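PDB 3RDY: BWI-1=PROTEASE inhibitor/trypsin inhibitor from Fagopyrum esculentum, which inhibits trypsin and probably related serine proteases, as a member of the potato type I inhibitor family. Local coordinates for residues 33-38 with 42-47. Residues are numbered along the deposited sequence; the frame is centred on the assembly and turned at random.
Sequences KIIENE and VRAIVL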
loop_
_atom_site.group_PDB
_atom_site.type_symbol
_atom_site.label_atom_id
_atom_site.label_comp_id
_atom_site.label_asym_id
_atom_site.label_seq_id
_atom_site.Cartn_x
_atom_site.Cartn_y
_atom_site.Cartn_z
ATOM N N LYS A 33 -2.927 7.414 -3.492
ATOM C CA LYS A 33 -3.166 8.009 -4.790
ATOM C C LYS A 33 -1.996 7.776 -5.750
ATOM O O LYS A 33 -2.216 7.473 -6.928
ATOM C CB LYS A 33 -3.480 9.503 -4.613
ATOM N N ILE A 34 -0.763 7.885 -5.248
ATOM C CA ILE A 34 0.453 7.634 -6.044
ATOM C C ILE A 34 0.531 6.179 -6.453
ATOM O O ILE A 34 0.854 5.846 -7.588
ATOM C CB ILE A 34 1.721 8.064 -5.259
ATOM C CG1 ILE A 34 1.758 9.601 -5.132
ATOM C CG2 ILE A 34 3.028 7.556 -5.939
ATOM C CD1 ILE A 34 2.824 10.134 -4.156
ATOM N N ILE A 35 0.226 5.296 -5.514
ATOM C CA ILE A 35 0.283 3.873 -5.787
ATOM C C ILE A 35 -0.664 3.520 -6.940
ATOM O O ILE A 35 -0.276 2.800 -7.869
ATOM C CB ILE A 35 -0.081 3.080 -4.518
ATOM C CG1 ILE A 35 1.099 3.149 -3.526
ATOM C CG2 ILE A 35 -0.404 1.605 -4.860
ATOM C CD1 ILE A 35 0.713 2.842 -2.083
ATOM N N GLU A 36 -1.895 4.027 -6.863
ATOM C CA GLU A 36 -2.933 3.694 -7.842
ATOM C C GLU A 36 -2.658 4.317 -9.215
ATOM O O GLU A 36 -2.996 3.731 -10.246
ATOM C CB GLU A 36 -4.316 4.059 -7.305
ATOM C CG GLU A 36 -4.796 3.086 -6.205
ATOM C CD GLU A 36 -6.104 3.495 -5.598
ATOM O OE1 GLU A 36 -6.661 4.537 -6.019
ATOM O OE2 GLU A 36 -6.573 2.781 -4.693
ATOM N N ASN A 37 -2.009 5.481 -9.222
ATOM C CA ASN A 37 -1.538 6.103 -10.458
ATOM C C ASN A 37 -0.389 5.331 -11.104
ATOM O O ASN A 37 -0.316 5.233 -12.335
ATOM C CB ASN A 37 -1.075 7.535 -10.190
ATOM C CG ASN A 37 -2.225 8.522 -10.096
ATOM O OD1 ASN A 37 -2.090 9.592 -9.483
ATOM N ND2 ASN A 37 -3.361 8.180 -10.703
ATOM N N GLU A 38 0.498 4.771 -10.277
ATOM C CA GLU A 38 1.707 4.124 -10.769
ATOM C C GLU A 38 1.489 2.691 -11.184
ATOM O O GLU A 38 2.272 2.147 -11.961
ATOM C CB GLU A 38 2.833 4.195 -9.737
ATOM C CG GLU A 38 3.304 5.640 -9.499
ATOM C CD GLU A 38 4.528 5.732 -8.625
ATOM O OE1 GLU A 38 4.880 4.719 -8.000
ATOM O OE2 GLU A 38 5.148 6.819 -8.573
ATOM N N VAL A 42 -4.104 -1.953 -9.383
ATOM C CA VAL A 42 -4.264 -2.184 -7.962
ATOM C C VAL A 42 -5.196 -1.198 -7.248
ATOM O O VAL A 42 -5.452 -0.085 -7.728
ATOM C CB VAL A 42 -2.897 -2.204 -7.240
ATOM C CG1 VAL A 42 -1.932 -3.114 -7.975
ATOM C CG2 VAL A 42 -2.332 -0.771 -7.136
ATOM N N ARG A 43 -5.729 -1.666 -6.121
ATOM C CA ARG A 43 -6.435 -0.828 -5.173
ATOM C C ARG A 43 -5.596 -0.739 -3.912
ATOM O O ARG A 43 -5.263 -1.769 -3.319
ATOM C CB ARG A 43 -7.762 -1.454 -4.814
ATOM C CG ARG A 43 -8.683 -0.489 -4.110
ATOM C CD ARG A 43 -9.950 -0.434 -4.952
ATOM N NE ARG A 43 -10.955 -1.168 -4.272
ATOM C CZ ARG A 43 -12.057 -1.678 -4.786
ATOM N NH1 ARG A 43 -12.406 -1.559 -6.078
ATOM N NH2 ARG A 43 -12.828 -2.312 -3.951
ATOM N N ALA A 44 -5.270 0.488 -3.509
ATOM C CA ALA A 44 -4.556 0.729 -2.255
ATOM C C ALA A 44 -5.572 0.813 -1.111
ATOM O O ALA A 44 -6.639 1.428 -1.245
ATOM C CB ALA A 44 -3.762 2.019 -2.354
ATOM N N ILE A 45 -5.262 0.190 0.017
ATOM C CA ILE A 45 -6.172 0.248 1.147
ATOM C C ILE A 45 -5.398 0.713 2.360
ATOM O O ILE A 45 -4.470 0.027 2.796
ATOM C CB ILE A 45 -6.794 -1.134 1.428
ATOM C CG1 ILE A 45 -7.506 -1.671 0.171
ATOM C CG2 ILE A 45 -7.714 -1.029 2.626
ATOM C CD1 ILE A 45 -8.072 -3.106 0.297
ATOM N N VAL A 46 -5.763 1.879 2.894
ATOM C CA VAL A 46 -5.061 2.450 4.045
ATOM C C VAL A 46 -5.649 1.914 5.352
ATOM O O VAL A 46 -6.863 2.035 5.591
ATOM C CB VAL A 46 -5.126 3.993 3.990
ATOM C CG1 VAL A 46 -4.329 4.641 5.132
ATOM C CG2 VAL A 46 -4.602 4.483 2.629
ATOM N N LEU A 47 -4.795 1.314 6.179
ATOM C CA LEU A 47 -5.202 0.689 7.446
ATOM C C LEU A 47 -4.180 1.013 8.511
ATOM O O LEU A 47 -3.008 1.199 8.205
ATOM C CB LEU A 47 -5.176 -0.852 7.344
ATOM C CG LEU A 47 -6.036 -1.690 6.420
ATOM C CD1 LEU A 47 -5.845 -3.141 6.786
ATOM C CD2 LEU A 47 -7.495 -1.282 6.551
HETATM O O HOH W 1 -5.043 1.623 -9.873
#
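The carboxylate of Glu36 reaches from the last turn of helix 28-38 to the edge of strand 43-48, where Glu36 OE2 accepts the backbone N-H of Ala44, 2.9 Å from Ala44 N. The bond is fairly straight, 158° at the hydrogen, and enters on the anti lone pair of OE2, turned away from OE1. An extended chain beyond CG (chi2 176°) carries the acid across, and Glu36 CG lies 3.6 Å from Val42 O. Glu36 OE2 also rests near the backbone of Arg43, 3.6 Å from Arg43 CA; the Arg43 side chain leaves the strand away from the helix and bends at chi2 and chi3, and its charged group does not contact the Glu36 carboxylate. With an alanine in place of Glu36, the amide of Ala44 would probably lose this acceptor and the helix its direct hydrogen bond to the strand edge. A water bridges the same two elements through the backbone, within hydrogen-bonding distance of both carbonyl oxygens, 3.0 Å from Glu36 O and 2.8 Å from Val42 O. Helix and strand run nearly antiparallel, at 167° with axes 7.7 Å apart, and a short loop joins them. In the fold of the potato type I inhibitors the helix packs on a small parallel sheet; here Arg43, Ile45 and Leu47 make the backbone bonds to strand 61-66. Apolar contact fills the side of the interface facing the interior. Ile35 CG2, anti to the backbone N, meets Val42 CG2 at 3.8 Å, the two side chains crossing at about a right angle. The same methyl lies 4.2 Å from Ala44 CB, which points at the helix and also touches Ala32, one helical turn before Glu36. Ile35 also touches Val64 of strand 61-66 and Trp20, Leu23 and Pro76 in loops.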